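PDB 4BQH: Udp-n-acetylglucosamine pyrophosphorylase from Trypanosoma brucei, which probably catalyses the formation of UDP-N-acetylglucosamine and diphosphate from UTP and N-acetylglucosamine 1-phosphate, the last step in making this nucleotide sugar. Local coordinates for residues V10-L15 / A26-S31; Q175-T180 / Q204-A209; V305-P310 / R424-D429. All blocks are in the same frame, centred on the assembly; numbering follows the deposited sequence.

Contact 1 is peripheral, far from the centre of the chain, where two short N-terminal helices pack through a small apolar patch whose touching residues are nonetheless mostly buried. Contacts 2 and 3 lie in one buried mixed beta sheet, on opposite sides of the chain's centre, their own centres about 25 Å apart. Both pair parallel strands through backbone hydrogen bonds, but they are built differently: 175-180 and 204-209 are joined by a short beta-alpha-beta crossover, whereas 113 residues lie between 305-310 and 424-429. Polar side chains also bond across both strand pairs, histidine to glutamine in contact 2 and threonine to glutamine in contact 3. In contact 1 dispersion does the work, and a carboxylate borders the patch.

Contact 1 (V10-L15 / A26-S31); sequences VCIQRL and ALEHGS
Helices 7-15 and 21-29 form a helical hairpin near the N-terminus, and Leu27 is central to their packing. Its CG stands anti to the carbonyl carbon (chi1 -70°), which sends the branched end toward the first helix. There CD1 reaches CB of Cys11 at 4.0 Å and, one turn further along that helix, CG of Leu15 at 4.4 Å. Ile12, whose CA is 6.7 Å from the CA of Leu27, passes that side chain in the opposite direction, with its CG1 4.1 Å from CB of Leu27. The two branches of Ile12 then turn to Glu28: CD1 lies 3.8 Å from CG of Glu28, and CG2 lies 3.6 Å from OE2 of Glu28. The extended Glu28 chain thus borders the apolar patch, its methylene packing on the isoleucine while its carboxylate lies at the border of the patch. Helix 32-44 adds Ile42 and Thr43 against Cys11 and Thr39 against Leu27, and Phe51 of helix 51-64 touches Leu15. With 219 Å² buried in all, this is modest leucine-and-isoleucine packing, typical of a short helical hairpin resting on further helices of a small alpha-helical bundle.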
loop_
_atom_site.group_PDB
_atom_site.type_symbol
_atom_site.label_atom_id
_atom_site.label_comp_id
_atom_site.label_asym_id
_atom_site.label_seq_id
_atom_site.Cartn_x
_atom_site.Cartn_y
_atom_site.Cartn_z
ATOM N N VAL A 10 -6.252 14.555 -29.454
ATOM C CA VAL A 10 -6.911 14.328 -28.156
ATOM C C VAL A 10 -6.309 15.263 -27.104
ATOM O O VAL A 10 -7.049 15.930 -26.360
ATOM C CB VAL A 10 -6.813 12.853 -27.688
ATOM C CG1 VAL A 10 -7.414 12.693 -26.288
ATOM C CG2 VAL A 10 -7.508 11.927 -28.690
ATOM N N CYS A 11 -4.973 15.350 -27.076
ATOM C CA CYS A 11 -4.305 16.291 -26.153
ATOM C C CYS A 11 -4.740 17.713 -26.396
ATOM O O CYS A 11 -5.024 18.435 -25.456
ATOM C CB CYS A 11 -2.776 16.198 -26.235
ATOM S SG CYS A 11 -2.174 14.655 -25.566
ATOM N N ILE A 12 -4.802 18.117 -27.673
ATOM C CA ILE A 12 -5.250 19.457 -28.013
ATOM C C ILE A 12 -6.658 19.730 -27.494
ATOM O O ILE A 12 -6.910 20.802 -26.959
ATOM C CB ILE A 12 -5.095 19.763 -29.535
ATOM C CG1 ILE A 12 -3.600 19.808 -29.898
ATOM C CG2 ILE A 12 -5.770 21.086 -29.885
ATOM C CD1 ILE A 12 -3.287 19.877 -31.388
ATOM N N GLN A 13 -7.555 18.753 -27.644
ATOM C CA GLN A 13 -8.927 18.861 -27.136
ATOM C C GLN A 13 -8.910 18.998 -25.614
ATOM O O GLN A 13 -9.573 19.882 -25.040
ATOM C CB GLN A 13 -9.749 17.636 -27.566
ATOM C CG GLN A 13 -11.262 17.798 -27.435
ATOM C CD GLN A 13 -12.052 16.629 -28.022
ATOM N N ARG A 14 -8.107 18.154 -24.965
ATOM C CA ARG A 14 -7.988 18.219 -23.495
ATOM C C ARG A 14 -7.486 19.556 -22.976
ATOM O O ARG A 14 -7.899 19.966 -21.906
ATOM C CB ARG A 14 -7.140 17.082 -22.949
ATOM C CG ARG A 14 -7.800 15.720 -23.114
ATOM C CD ARG A 14 -6.863 14.606 -22.722
ATOM N NE ARG A 14 -6.474 14.737 -21.312
ATOM C CZ ARG A 14 -5.430 14.133 -20.763
ATOM N NH1 ARG A 14 -4.649 13.342 -21.492
ATOM N NH2 ARG A 14 -5.158 14.333 -19.473
ATOM N N LEU A 15 -6.625 20.242 -23.735
ATOM C CA LEU A 15 -6.074 21.531 -23.289
ATOM C C LEU A 15 -6.816 22.773 -23.793
ATOM O O LEU A 15 -6.513 23.893 -23.364
ATOM C CB LEU A 15 -4.565 21.620 -23.596
ATOM C CG LEU A 15 -3.589 20.943 -22.603
ATOM C CD1 LEU A 15 -3.588 21.653 -21.249
ATOM C CD2 LEU A 15 -3.880 19.462 -22.402
ATOM N N ALA A 26 2.522 24.960 -27.387
ATOM C CA ALA A 26 3.562 23.963 -27.591
ATOM C C ALA A 26 3.013 22.776 -28.409
ATOM O O ALA A 26 3.621 22.380 -29.404
ATOM C CB ALA A 26 4.155 23.525 -26.262
ATOM N N LEU A 27 1.841 22.248 -28.047
ATOM C CA LEU A 27 1.239 21.127 -28.805
ATOM C C LEU A 27 0.901 21.414 -30.283
ATOM O O LEU A 27 0.958 20.507 -31.124
ATOM C CB LEU A 27 -0.034 20.625 -28.128
ATOM C CG LEU A 27 0.142 19.890 -26.802
ATOM C CD1 LEU A 27 -1.193 19.829 -26.071
ATOM C CD2 LEU A 27 0.724 18.495 -27.018
ATOM N N GLU A 28 0.511 22.653 -30.573
ATOM C CA GLU A 28 0.066 23.030 -31.920
ATOM C C GLU A 28 1.199 23.551 -32.799
ATOM O O GLU A 28 1.208 23.289 -34.007
ATOM C CB GLU A 28 -1.040 24.081 -31.851
ATOM C CG GLU A 28 -2.385 23.560 -31.375
ATOM C CD GLU A 28 -3.366 24.679 -31.079
ATOM O OE1 GLU A 28 -2.963 25.862 -31.141
ATOM O OE2 GLU A 28 -4.545 24.378 -30.788
ATOM N N HIS A 29 2.142 24.276 -32.194
ATOM C CA HIS A 29 3.169 25.012 -32.935
ATOM C C HIS A 29 4.579 24.758 -32.485
ATOM O O HIS A 29 5.494 25.463 -32.892
ATOM C CB HIS A 29 2.888 26.518 -32.892
ATOM C CG HIS A 29 1.467 26.883 -33.246
ATOM N ND1 HIS A 29 0.935 26.645 -34.462
ATOM C CD2 HIS A 29 0.461 27.483 -32.487
ATOM C CE1 HIS A 29 -0.346 27.065 -34.484
ATOM N NE2 HIS A 29 -0.636 27.578 -33.274
ATOM N N GLY A 30 4.785 23.755 -31.641
ATOM C CA GLY A 30 6.148 23.375 -31.257
ATOM C C GLY A 30 6.822 22.542 -32.338
ATOM O O GLY A 30 6.209 22.223 -33.356
ATOM N N SER A 31 8.085 22.184 -32.116
ATOM C CA SER A 31 8.812 21.294 -33.024
ATOM C C SER A 31 8.198 19.890 -33.040
ATOM O O SER A 31 7.542 19.476 -32.078
ATOM C CB SER A 31 10.294 21.207 -32.618
ATOM O OG SER A 31 10.523 20.180 -31.652
#

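Contact 2 (Q175-T180 / Q204-A209); sequences QLLVMT and QVHFFA. With SO4 (sulfate ion), chain D.
OE1 of Gln175 accepts a hydrogen bond from NE2 of His206 at 2.6 Å, nearly straight (168° at the hydrogen). The donor lies in the plane of the amide carbonyl and the oxygen in the plane of the ring, although the two flat groups are turned 58° apart. A bend at chi2 (-64°) folds the glutamine back to meet the ring edge. The other ring nitrogen, ND1 of His206, donates to O1 of a sulfate at 2.8 Å; Arg249 and His267 also bind this ion, probably from the crystallisation liquor. Further along the same face, Met179 crosses Phe208: its CG lies over the ring, 4.0 Å from the centroid, as a CH-pi contact, and SD makes an oblique Met-aromatic approach. CE1 of Phe208 also meets CB of Leu177 at 3.6 Å. On the reverse face, CB of Val178 packs 3.7 Å from CD1 of Phe207, whose ring meets Phe192 edge-to-face. Five backbone hydrogen bonds join these parallel strands of a beta-alpha-beta unit, and strand 114-119 pairs with 175-180 as well. With a glutamine oxygen and an anion as acceptors, both His206 ring nitrogens are donors, consistent with a protonated imidazolium in this crystal, its rotation held by the two bonds.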
loop_
_atom_site.group_PDB
_atom_site.type_symbol
_atom_site.label_atom_id
_atom_site.label_comp_id
_atom_site.label_asym_id
_atom_site.label_seq_id
_atom_site.Cartn_x
_atom_site.Cartn_y
_atom_site.Cartn_z
ATOM N N GLN A 175 -6.948 -11.262 -6.419
ATOM C CA GLN A 175 -6.550 -10.472 -7.610
ATOM C C GLN A 175 -5.464 -9.499 -7.192
ATOM O O GLN A 175 -5.637 -8.795 -6.195
ATOM C CB GLN A 175 -7.736 -9.706 -8.184
ATOM C CG GLN A 175 -8.900 -10.615 -8.600
ATOM C CD GLN A 175 -8.522 -11.547 -9.730
ATOM O OE1 GLN A 175 -7.838 -11.153 -10.676
ATOM N NE2 GLN A 175 -8.947 -12.810 -9.627
ATOM N N LEU A 176 -4.353 -9.487 -7.932
ATOM C CA LEU A 176 -3.239 -8.605 -7.641
ATOM C C LEU A 176 -3.317 -7.433 -8.613
ATOM O O LEU A 176 -3.329 -7.614 -9.844
ATOM C CB LEU A 176 -1.896 -9.346 -7.801
ATOM C CG LEU A 176 -0.657 -8.479 -7.535
ATOM C CD1 LEU A 176 -0.677 -7.891 -6.127
ATOM C CD2 LEU A 176 0.619 -9.268 -7.738
ATOM N N LEU A 177 -3.378 -6.230 -8.051
ATOM C CA LEU A 177 -3.473 -5.004 -8.842
ATOM C C LEU A 177 -2.170 -4.263 -8.629
ATOM O O LEU A 177 -1.856 -3.884 -7.489
ATOM C CB LEU A 177 -4.649 -4.159 -8.326
ATOM C CG LEU A 177 -5.950 -4.870 -7.941
ATOM C CD1 LEU A 177 -6.968 -3.824 -7.491
ATOM C CD2 LEU A 177 -6.449 -5.684 -9.128
ATOM N N VAL A 178 -1.390 -4.104 -9.695
ATOM C CA VAL A 178 -0.073 -3.487 -9.563
ATOM C C VAL A 178 -0.167 -2.063 -10.134
ATOM O O VAL A 178 -0.323 -1.893 -11.344
ATOM C CB VAL A 178 0.994 -4.313 -10.324
ATOM C CG1 VAL A 178 2.372 -3.658 -10.207
ATOM C CG2 VAL A 178 1.021 -5.723 -9.764
ATOM N N MET A 179 -0.114 -1.057 -9.258
ATOM C CA MET A 179 -0.311 0.314 -9.711
ATOM C C MET A 179 1.018 0.954 -10.077
ATOM O O MET A 179 1.778 1.410 -9.229
ATOM C CB MET A 179 -1.087 1.182 -8.703
ATOM C CG MET A 179 -1.549 2.470 -9.405
ATOM S SD MET A 179 -2.566 3.500 -8.327
ATOM C CE MET A 179 -1.307 4.272 -7.339
ATOM N N THR A 180 1.278 0.980 -11.372
ATOM C CA THR A 180 2.568 1.403 -11.896
ATOM C C THR A 180 2.549 2.927 -12.094
ATOM O O THR A 180 1.553 3.591 -11.823
ATOM C CB THR A 180 2.806 0.711 -13.236
ATOM O OG1 THR A 180 1.668 0.955 -14.079
ATOM C CG2 THR A 180 2.961 -0.812 -13.031
ATOM N N GLN A 204 -4.595 -13.370 -12.931
ATOM C CA GLN A 204 -4.938 -12.691 -11.670
ATOM C C GLN A 204 -4.112 -11.426 -11.397
ATOM O O GLN A 204 -4.275 -10.814 -10.347
ATOM C CB GLN A 204 -4.849 -13.633 -10.468
ATOM C CG GLN A 204 -3.435 -13.856 -9.937
ATOM C CD GLN A 204 -3.357 -14.966 -8.905
ATOM O OE1 GLN A 204 -2.888 -16.065 -9.221
ATOM N NE2 GLN A 204 -3.861 -14.716 -7.676
ATOM N N VAL A 205 -3.217 -11.077 -12.314
ATOM C CA VAL A 205 -2.362 -9.908 -12.165
ATOM C C VAL A 205 -2.773 -8.812 -13.133
ATOM O O VAL A 205 -2.826 -9.037 -14.358
ATOM C CB VAL A 205 -0.882 -10.262 -12.349
ATOM C CG1 VAL A 205 -0.029 -9.014 -12.121
ATOM C CG2 VAL A 205 -0.515 -11.372 -11.359
ATOM N N HIS A 206 -3.051 -7.626 -12.592
ATOM C CA HIS A 206 -3.595 -6.527 -13.382
ATOM C C HIS A 206 -2.701 -5.347 -13.210
ATOM O O HIS A 206 -2.589 -4.809 -12.104
ATOM C CB HIS A 206 -5.018 -6.186 -12.909
ATOM C CG HIS A 206 -5.944 -7.389 -12.825
ATOM N ND1 HIS A 206 -6.782 -7.722 -13.817
ATOM C CD2 HIS A 206 -6.126 -8.344 -11.825
ATOM C CE1 HIS A 206 -7.476 -8.838 -13.481
ATOM N NE2 HIS A 206 -7.071 -9.223 -12.261
ATOM N N PHE A 207 -2.043 -4.931 -14.282
ATOM C CA PHE A 207 -1.184 -3.746 -14.227
ATOM C C PHE A 207 -1.979 -2.527 -14.662
ATOM O O PHE A 207 -2.675 -2.556 -15.674
ATOM C CB PHE A 207 0.013 -3.916 -15.157
ATOM C CG PHE A 207 0.869 -5.088 -14.820
ATOM C CD1 PHE A 207 1.849 -4.998 -13.836
ATOM C CD2 PHE A 207 0.681 -6.298 -15.491
ATOM C CE1 PHE A 207 2.629 -6.115 -13.530
ATOM C CE2 PHE A 207 1.450 -7.402 -15.199
ATOM C CZ PHE A 207 2.429 -7.307 -14.211
ATOM N N PHE A 208 -1.886 -1.447 -13.902
ATOM C CA PHE A 208 -2.623 -0.241 -14.239
ATOM C C PHE A 208 -1.834 0.978 -13.817
ATOM O O PHE A 208 -1.424 1.082 -12.667
ATOM C CB PHE A 208 -4.067 -0.260 -13.661
ATOM C CG PHE A 208 -4.165 -0.146 -12.159
ATOM C CD1 PHE A 208 -3.652 -1.149 -11.302
ATOM C CD2 PHE A 208 -4.827 0.948 -11.592
ATOM C CE1 PHE A 208 -3.774 -1.025 -9.917
ATOM C CE2 PHE A 208 -4.971 1.072 -10.206
ATOM C CZ PHE A 208 -4.443 0.082 -9.374
ATOM N N ALA A 209 -1.634 1.901 -14.752
ATOM C CA ALA A 209 -0.792 3.070 -14.472
ATOM C C ALA A 209 -1.579 4.195 -13.848
ATOM O O ALA A 209 -2.719 4.493 -14.264
ATOM C CB ALA A 209 -0.144 3.568 -15.754
HETATM S S SO4 D . -7.921 -6.344 -16.949
HETATM O O1 SO4 D . -6.632 -6.232 -16.237
HETATM O O2 SO4 D . -8.246 -5.076 -17.658
HETATM O O3 SO4 D . -8.982 -6.637 -15.968
HETATM O O4 SO4 D . -7.810 -7.394 -17.994
#

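Contact 3 (V305-P310 / R424-D429); sequences VVKTCP and RIMQVD
Thr308 crosses the end of Gln427 at about a right angle, and its OG1 donates to OE1 of Gln427 at 2.7 Å, from a position tilted 22° off the carbonyl plane. The glutamine leaves its strand with CG anti to the backbone N (chi1 -179°), then bends at chi2 (99°) to bring the amide toward Thr308 and Pro310. NE2 of Gln427 runs beside the Pro310 ring, 3.8 Å from CD of Pro310, and bonds the carbonyl of Asn353. On the same face, CG2 of Ile425 comes within 3.3 Å of OG1 of Thr308, and CG1 of Ile425 packs against CG2 of Val306 at 3.8 Å. The other face carries Lys307 alongside Met426, with CD of Lys307 4.1 Å from CG1 of Val428; NZ of Lys307 forms salt bridges to Glu433 and Asp290. At the end of strand 305-309, SG of Cys309 lies 3.9 Å from CG2 of Val428. Four backbone hydrogen bonds hold the two strands parallel, continuing past the last bridge as Val428 N binds Thr308 O at 2.8 Å. Both ends of the buried Gln427 amide therefore have partners: the oxygen accepts from a hydroxyl, the nitrogen donates to a loop carbonyl, and together they fix the amide's orientation.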
loop_
_atom_site.group_PDB
_atom_site.type_symbol
_atom_site.label_atom_id
_atom_site.label_comp_id
_atom_site.label_asym_id
_atom_site.label_seq_id
_atom_site.Cartn_x
_atom_site.Cartn_y
_atom_site.Cartn_z
ATOM N N VAL A 305 -11.350 0.158 6.596
ATOM C CA VAL A 305 -10.604 -0.147 7.815
ATOM C C VAL A 305 -9.179 0.323 7.590
ATOM O O VAL A 305 -8.604 0.052 6.527
ATOM C CB VAL A 305 -10.580 -1.658 8.145
ATOM C CG1 VAL A 305 -9.936 -1.872 9.499
ATOM C CG2 VAL A 305 -12.001 -2.224 8.179
ATOM N N VAL A 306 -8.634 1.068 8.561
ATOM C CA VAL A 306 -7.231 1.472 8.491
ATOM C C VAL A 306 -6.423 0.740 9.549
ATOM O O VAL A 306 -6.896 0.502 10.701
ATOM C CB VAL A 306 -7.031 3.000 8.645
ATOM C CG1 VAL A 306 -7.803 3.732 7.535
ATOM C CG2 VAL A 306 -7.493 3.474 10.021
ATOM N N LYS A 307 -5.205 0.364 9.168
ATOM C CA LYS A 307 -4.265 -0.108 10.184
ATOM C C LYS A 307 -3.426 1.044 10.696
ATOM O O LYS A 307 -2.971 1.888 9.926
ATOM C CB LYS A 307 -3.319 -1.169 9.620
ATOM C CG LYS A 307 -3.926 -2.554 9.648
ATOM C CD LYS A 307 -2.864 -3.545 9.171
ATOM C CE LYS A 307 -3.408 -4.958 9.237
ATOM N NZ LYS A 307 -2.500 -5.909 8.517
ATOM N N THR A 308 -3.196 1.051 11.997
ATOM C CA THR A 308 -2.448 2.134 12.652
ATOM C C THR A 308 -1.535 1.507 13.687
ATOM O O THR A 308 -1.753 0.361 14.082
ATOM C CB THR A 308 -3.397 3.115 13.359
ATOM O OG1 THR A 308 -4.224 2.400 14.293
ATOM C CG2 THR A 308 -4.307 3.789 12.320
ATOM N N CYS A 309 -0.527 2.253 14.124
ATOM C CA CYS A 309 0.396 1.788 15.165
ATOM C C CYS A 309 0.539 2.881 16.238
ATOM O O CYS A 309 0.442 4.066 15.916
ATOM C CB CYS A 309 1.783 1.533 14.540
ATOM S SG CYS A 309 1.755 0.145 13.379
ATOM N N PRO A 310 0.817 2.497 17.497
ATOM C CA PRO A 310 1.187 3.524 18.473
ATOM C C PRO A 310 2.405 4.340 17.980
ATOM O O PRO A 310 3.288 3.794 17.301
ATOM C CB PRO A 310 1.577 2.722 19.731
ATOM C CG PRO A 310 1.100 1.321 19.503
ATOM C CD PRO A 310 0.932 1.124 18.031
ATOM N N ARG A 424 -13.464 1.939 10.486
ATOM C CA ARG A 424 -12.859 1.277 11.643
ATOM C C ARG A 424 -11.336 1.408 11.636
ATOM O O ARG A 424 -10.697 1.506 10.578
ATOM C CB ARG A 424 -13.231 -0.206 11.676
ATOM C CG ARG A 424 -14.736 -0.509 11.806
ATOM C CD ARG A 424 -15.171 -0.189 13.226
ATOM N NE ARG A 424 -16.602 -0.464 13.448
ATOM C CZ ARG A 424 -17.583 0.421 13.309
ATOM N NH1 ARG A 424 -17.333 1.673 12.905
ATOM N NH2 ARG A 424 -18.841 0.039 13.559
ATOM N N ILE A 425 -10.780 1.410 12.839
ATOM C CA ILE A 425 -9.327 1.413 13.053
ATOM C C ILE A 425 -8.934 0.061 13.627
ATOM O O ILE A 425 -9.611 -0.459 14.543
ATOM C CB ILE A 425 -8.953 2.485 14.087
ATOM C CG1 ILE A 425 -9.098 3.880 13.447
ATOM C CG2 ILE A 425 -7.520 2.250 14.612
ATOM C CD1 ILE A 425 -9.065 5.039 14.438
ATOM N N MET A 426 -7.836 -0.501 13.115
ATOM C CA MET A 426 -7.226 -1.697 13.708
ATOM C C MET A 426 -5.791 -1.314 14.109
ATOM O O MET A 426 -4.961 -1.054 13.255
ATOM C CB MET A 426 -7.251 -2.880 12.727
ATOM C CG MET A 426 -6.761 -4.193 13.342
ATOM S SD MET A 426 -7.129 -5.584 12.233
ATOM C CE MET A 426 -5.883 -5.405 11.047
ATOM N N GLN A 427 -5.552 -1.216 15.412
ATOM C CA GLN A 427 -4.239 -0.820 15.930
ATOM C C GLN A 427 -3.391 -2.094 16.018
ATOM O O GLN A 427 -3.759 -3.017 16.721
ATOM C CB GLN A 427 -4.379 -0.146 17.298
ATOM C CG GLN A 427 -3.050 0.326 17.916
ATOM C CD GLN A 427 -2.783 1.817 17.725
ATOM O OE1 GLN A 427 -2.842 2.338 16.605
ATOM N NE2 GLN A 427 -2.478 2.506 18.827
ATOM N N VAL A 428 -2.272 -2.115 15.299
ATOM C CA VAL A 428 -1.441 -3.313 15.156
ATOM C C VAL A 428 -0.028 -3.066 15.703
ATOM O O VAL A 428 0.360 -1.935 15.974
ATOM C CB VAL A 428 -1.367 -3.828 13.687
ATOM C CG1 VAL A 428 -2.746 -4.213 13.171
ATOM C CG2 VAL A 428 -0.705 -2.801 12.751
ATOM N N ASP A 429 0.714 -4.163 15.830
ATOM C CA ASP A 429 2.062 -4.201 16.340
ATOM C C ASP A 429 3.044 -3.761 15.242
ATOM O O ASP A 429 3.258 -4.494 14.282
ATOM C CB ASP A 429 2.308 -5.668 16.759
ATOM C CG ASP A 429 3.465 -5.838 17.706
ATOM O OD1 ASP A 429 4.517 -5.188 17.487
ATOM O OD2 ASP A 429 3.310 -6.677 18.656
#